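Local coordinates for protein acyl-CoA thioesterase (Alicyclobacillus acidocaldarius subsp. acidocaldarius, PDB 3RQB) that is of unknown function but probably hydrolyses acyl-CoA thioesters, at residues D14-S19 / M48-M53. Residues are numbered along the deposited sequence; the frame is centred on the assembly and turned at random.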
loop_
_atom_site.group_PDB
_atom_site.type_symbol
_atom_site.label_atom_id
_atom_site.label_comp_id
_atom_site.label_asym_id
_atom_site.label_seq_id
_atom_site.Cartn_x
_atom_site.Cartn_y
_atom_site.Cartn_z
ATOM N N ASP B 14 -10.180 11.448 -21.721
ATOM C CA ASP B 14 -10.953 10.625 -22.625
ATOM C C ASP B 14 -11.049 9.199 -22.084
ATOM O O ASP B 14 -12.117 8.605 -22.066
ATOM C CB ASP B 14 -10.321 10.646 -24.014
ATOM C CG ASP B 14 -11.339 10.490 -25.121
ATOM O OD1 ASP B 14 -11.354 9.415 -25.761
ATOM O OD2 ASP B 14 -12.127 11.438 -25.342
ATOM N N ALA B 15 -9.930 8.657 -21.623
ATOM C CA ALA B 15 -9.908 7.300 -21.075
ATOM C C ALA B 15 -10.688 7.193 -19.776
ATOM O O ALA B 15 -11.363 6.194 -19.519
ATOM C CB ALA B 15 -8.483 6.855 -20.845
ATOM N N THR B 16 -10.577 8.229 -18.953
ATOM C CA THR B 16 -11.198 8.235 -17.634
ATOM C C THR B 16 -12.577 8.876 -17.659
ATOM O O THR B 16 -13.193 9.079 -16.610
ATOM C CB THR B 16 -10.334 8.953 -16.596
ATOM O OG1 THR B 16 -10.307 10.357 -16.889
ATOM C CG2 THR B 16 -8.910 8.377 -16.588
ATOM N N ALA B 17 -13.045 9.239 -18.849
ATOM C CA ALA B 17 -14.403 9.749 -18.981
ATOM C C ALA B 17 -15.377 8.686 -18.479
ATOM O O ALA B 17 -15.305 7.521 -18.891
ATOM C CB ALA B 17 -14.704 10.123 -20.431
ATOM N N LEU B 18 -16.270 9.089 -17.578
ATOM C CA LEU B 18 -17.285 8.197 -17.033
ATOM C C LEU B 18 -18.666 8.815 -17.181
ATOM O O LEU B 18 -18.812 10.002 -17.500
ATOM C CB LEU B 18 -17.036 7.903 -15.552
ATOM C CG LEU B 18 -15.698 7.266 -15.169
ATOM C CD1 LEU B 18 -15.619 6.962 -13.675
ATOM C CD2 LEU B 18 -15.461 6.006 -15.995
ATOM N N SER B 19 -19.686 7.993 -16.979
ATOM C CA SER B 19 -21.035 8.508 -16.868
ATOM C C SER B 19 -21.698 7.827 -15.687
ATOM O O SER B 19 -21.376 6.689 -15.346
ATOM C CB SER B 19 -21.829 8.248 -18.146
ATOM O OG SER B 19 -22.377 6.943 -18.135
HETATM N N MSE B 48 -10.399 4.165 -11.533
HETATM C CA MSE B 48 -10.996 3.732 -10.268
HETATM C C MSE B 48 -11.235 4.904 -9.323
HETATM O O MSE B 48 -12.187 4.888 -8.543
HETATM C CB MSE B 48 -10.123 2.683 -9.566
HETATM C CG MSE B 48 -10.151 1.310 -10.220
HETATM SE SE MSE B 48 -11.966 0.617 -10.429
HETATM C CE MSE B 48 -11.906 -0.786 -9.077
ATOM N N LEU B 49 -10.365 5.912 -9.390
ATOM C CA LEU B 49 -10.424 7.067 -8.484
ATOM C C LEU B 49 -11.487 8.119 -8.853
ATOM O O LEU B 49 -12.185 8.662 -7.975
ATOM C CB LEU B 49 -9.046 7.725 -8.398
ATOM C CG LEU B 49 -8.902 8.938 -7.477
ATOM C CD1 LEU B 49 -9.154 8.559 -6.022
ATOM C CD2 LEU B 49 -7.519 9.554 -7.640
ATOM N N LYS B 50 -11.601 8.404 -10.150
ATOM C CA LYS B 50 -12.591 9.353 -10.631
ATOM C C LYS B 50 -13.959 8.938 -10.148
ATOM O O LYS B 50 -14.747 9.777 -9.729
ATOM C CB LYS B 50 -12.594 9.426 -12.155
ATOM C CG LYS B 50 -11.301 9.944 -12.740
ATOM C CD LYS B 50 -10.871 11.239 -12.066
ATOM C CE LYS B 50 -11.767 12.408 -12.450
ATOM N NZ LYS B 50 -11.325 13.670 -11.780
ATOM N N ALA B 51 -14.221 7.634 -10.181
ATOM C CA ALA B 51 -15.525 7.102 -9.797
ATOM C C ALA B 51 -15.957 7.669 -8.457
ATOM O O ALA B 51 -17.042 8.231 -8.348
ATOM C CB ALA B 51 -15.479 5.588 -9.726
ATOM N N ALA B 52 -15.094 7.532 -7.452
ATOM C CA ALA B 52 -15.373 8.029 -6.109
ATOM C C ALA B 52 -15.362 9.544 -6.105
ATOM O O ALA B 52 -16.189 10.172 -5.441
ATOM C CB ALA B 52 -14.357 7.496 -5.110
HETATM N N MSE B 53 -14.419 10.132 -6.836
HETATM C CA MSE B 53 -14.381 11.587 -6.969
HETATM C C MSE B 53 -15.686 12.169 -7.534
HETATM O O MSE B 53 -16.192 13.195 -7.055
HETATM C CB MSE B 53 -13.218 12.001 -7.848
HETATM C CG MSE B 53 -11.878 11.809 -7.211
HETATM SE SE MSE B 53 -10.682 13.145 -7.917
HETATM C CE MSE B 53 -11.430 14.685 -6.963
#
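Leu18 and Thr16 meet the side of helix 41-53 through Lys50 and Ala51, a small apolar contact that buries 139 Å² over both segments. Lys50 can be followed outward from the helix. Its CB lies 4.2 Å from Leu18 CD1, and its CG is 4.1 Å from Thr16 CB, the two partners side by side along the lysine's first bonds. Beyond CG the chain bends twice (chi2 -50°, chi3 -71°), and CD, CE and NZ turn away from segment 14-19. The ammonium group at the tip has a long, weak ion pair with Asp181. The lysine therefore serves this contact with its first methylenes and not with its charge.

Leu18 reaches across with one branch. Its CG stands anti to the carbonyl carbon (chi1 -58°), and CD1 ends 3.8 Å from Ala51 N and 4.2 Å from Ala51 CB. The methyl thus rests on helix backbone as well as on the alanine methyl, at van der Waals distances. Thr16 is buried; its OG1 is hydrogen-bonded to Phe12 O, one turn back in helix 11-15, which Thr16 directly follows. The hydroxyl is thus satisfied locally, while CB faces Lys50.

Farther up helix 41-53, Ile43 and Thr47 extend the packing against Thr16. Ala51 and Ala52 on strand 91-100, with Met48 on strand 103-113, set this central helix of the N-terminal hot dog unit against the sheet; Lys50 also touches Ala183 of helix 182-188. Segment 14-19 packs along the helix while running from helix 11-15 to strand 19-20, where Ser19 forms backbone hydrogen bonds with His26 of antiparallel strand 25-28.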